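Local atomic coordinates of aldehyde dehydrogenase 12 (Zea mays, PDB entry 6D97), a protein that probably oxidises L-glutamate gamma-semialdehyde to glutamate with NAD+ as the last enzyme of proline catabolism in plants. Residues Pro410-Val415 with Pro436-Thr441. Sequence-based numbering, arbitrary orientation.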
loop_
_atom_site.group_PDB
_atom_site.type_symbol
_atom_site.label_atom_id
_atom_site.label_comp_id
_atom_site.label_asym_id
_atom_site.label_seq_id
_atom_site.Cartn_x
_atom_site.Cartn_y
_atom_site.Cartn_z
ATOM N N PRO A 410 40.133 -12.625 19.101
ATOM C CA PRO A 410 38.885 -11.944 19.476
ATOM C C PRO A 410 39.015 -11.312 20.850
ATOM O O PRO A 410 39.390 -11.970 21.823
ATOM C CB PRO A 410 37.846 -13.071 19.467
ATOM C CG PRO A 410 38.416 -14.097 18.559
ATOM C CD PRO A 410 39.907 -14.034 18.747
ATOM N N THR A 411 38.707 -10.022 20.922
ATOM C CA THR A 411 38.963 -9.227 22.112
ATOM C C THR A 411 37.682 -8.584 22.622
ATOM O O THR A 411 36.888 -8.043 21.846
ATOM C CB THR A 411 40.009 -8.148 21.829
ATOM O OG1 THR A 411 41.231 -8.767 21.407
ATOM C CG2 THR A 411 40.265 -7.309 23.078
ATOM N N ALA A 412 37.495 -8.649 23.939
ATOM C CA ALA A 412 36.420 -7.956 24.632
ATOM C C ALA A 412 37.000 -7.273 25.860
ATOM O O ALA A 412 37.724 -7.902 26.638
ATOM C CB ALA A 412 35.304 -8.918 25.041
ATOM N N VAL A 413 36.682 -5.994 26.035
ATOM C CA VAL A 413 37.192 -5.199 27.146
ATOM C C VAL A 413 36.008 -4.700 27.956
ATOM O O VAL A 413 35.096 -4.066 27.409
ATOM C CB VAL A 413 38.053 -4.023 26.662
ATOM C CG1 VAL A 413 38.443 -3.144 27.838
ATOM C CG2 VAL A 413 39.289 -4.531 25.936
ATOM N N PHE A 414 36.014 -4.985 29.252
ATOM C CA PHE A 414 35.003 -4.433 30.137
ATOM C C PHE A 414 35.353 -2.997 30.500
ATOM O O PHE A 414 36.508 -2.683 30.800
ATOM C CB PHE A 414 34.876 -5.274 31.406
ATOM C CG PHE A 414 33.915 -4.710 32.419
ATOM C CD1 PHE A 414 32.547 -4.903 32.279
ATOM C CD2 PHE A 414 34.378 -3.998 33.514
ATOM C CE1 PHE A 414 31.659 -4.391 33.207
ATOM C CE2 PHE A 414 33.496 -3.483 34.446
ATOM C CZ PHE A 414 32.134 -3.680 34.291
ATOM N N VAL A 415 34.353 -2.123 30.455
ATOM C CA VAL A 415 34.482 -0.754 30.950
ATOM C C VAL A 415 33.247 -0.449 31.791
ATOM O O VAL A 415 32.120 -0.618 31.305
ATOM C CB VAL A 415 34.642 0.258 29.803
ATOM C CG1 VAL A 415 34.822 1.657 30.364
ATOM C CG2 VAL A 415 35.819 -0.115 28.905
ATOM N N PRO A 436 37.922 -7.610 15.220
ATOM C CA PRO A 436 37.294 -8.479 16.243
ATOM C C PRO A 436 37.497 -7.910 17.651
ATOM O O PRO A 436 38.377 -8.316 18.417
ATOM C CB PRO A 436 38.022 -9.811 16.043
ATOM C CG PRO A 436 39.348 -9.466 15.293
ATOM C CD PRO A 436 39.314 -8.000 14.935
ATOM N N PHE A 437 36.641 -6.956 18.011
ATOM C CA PHE A 437 36.844 -6.177 19.228
ATOM C C PHE A 437 35.503 -5.617 19.672
ATOM O O PHE A 437 34.777 -5.019 18.865
ATOM C CB PHE A 437 37.857 -5.040 19.019
ATOM C CG PHE A 437 38.201 -4.281 20.277
ATOM C CD1 PHE A 437 37.385 -3.260 20.736
ATOM C CD2 PHE A 437 39.327 -4.601 21.017
ATOM C CE1 PHE A 437 37.693 -2.575 21.908
ATOM C CE2 PHE A 437 39.630 -3.908 22.191
ATOM C CZ PHE A 437 38.810 -2.905 22.629
ATOM N N GLN A 438 35.188 -5.772 20.956
ATOM C CA GLN A 438 33.958 -5.227 21.502
ATOM C C GLN A 438 34.212 -4.733 22.921
ATOM O O GLN A 438 35.140 -5.178 23.603
ATOM C CB GLN A 438 32.828 -6.271 21.529
ATOM C CG GLN A 438 33.155 -7.526 22.323
ATOM C CD GLN A 438 31.949 -8.411 22.510
ATOM O OE1 GLN A 438 30.832 -7.933 22.688
ATOM N NE2 GLN A 438 32.170 -9.701 22.509
ATOM N N VAL A 439 33.348 -3.829 23.374
ATOM C CA VAL A 439 33.332 -3.368 24.754
ATOM C C VAL A 439 32.133 -4.004 25.449
ATOM O O VAL A 439 31.034 -4.073 24.883
ATOM C CB VAL A 439 33.285 -1.833 24.844
ATOM C CG1 VAL A 439 33.182 -1.366 26.290
ATOM C CG2 VAL A 439 34.512 -1.234 24.165
ATOM N N VAL A 440 32.349 -4.498 26.665
ATOM C CA VAL A 440 31.289 -5.054 27.495
ATOM C C VAL A 440 31.142 -4.161 28.724
ATOM O O VAL A 440 32.135 -3.660 29.274
ATOM C CB VAL A 440 31.587 -6.506 27.903
ATOM C CG1 VAL A 440 30.528 -7.041 28.837
ATOM C CG2 VAL A 440 31.704 -7.379 26.664
ATOM N N THR A 441 29.897 -3.937 29.140
ATOM C CA THR A 441 29.622 -3.186 30.352
ATOM C C THR A 441 28.399 -3.781 31.037
ATOM O O THR A 441 27.703 -4.651 30.499
ATOM C CB THR A 441 29.406 -1.699 30.054
ATOM O OG1 THR A 441 29.539 -0.956 31.272
ATOM C CG2 THR A 441 28.035 -1.451 29.463
#
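At chi1 -175° Phe437 holds CG opposite its own amide nitrogen, which carries the ring forward along the strand and toward 410-415, where it meets Thr411 and Val413 obliquely. CD2 meets Thr411 CG2 at 3.5 Å, and CZ meets Val413 CG2 at 3.7 Å. Farther along this face, Val415 CG2 rests on Val439 CG1; Phe437 and Val439 also pack on Leu381 of helix 371-382. The other face carries Ala412, whose CB sits 3.7 Å from Gln438 CG, while the buried Gln438 amide is satisfied by Gln331 and the Tyr321 hydroxyl. Phe414 sets CG beside its carbonyl carbon, trans to the amide nitrogen (chi1 176°), and swings its ring toward the neighbouring strand, where CE1 reaches Thr441 CA at 3.7 Å. Cutting Phe414 back to an alanine is likely to open a gap beside Thr441 and Val440 O and take an apolar neighbour from Leu390. Five backbone bonds join these parallel neighbours in the seven-stranded mixed sheet, from Thr411 N to Pro436 O through Val415 N to Val440 O. Beyond the last, the Thr441 hydroxyl takes over, donating from OG1 to Val415 O over 2.6 Å, in the carbonyl plane. Outward-pointing backbone groups of Ala412 and Phe414 bond to strand 388-391, those of Val439 to strand 331-337. Backbone bonds and the Thr441 hydroxyl thus fix the register, with apolar contacts on both faces, away from the NAD pocket.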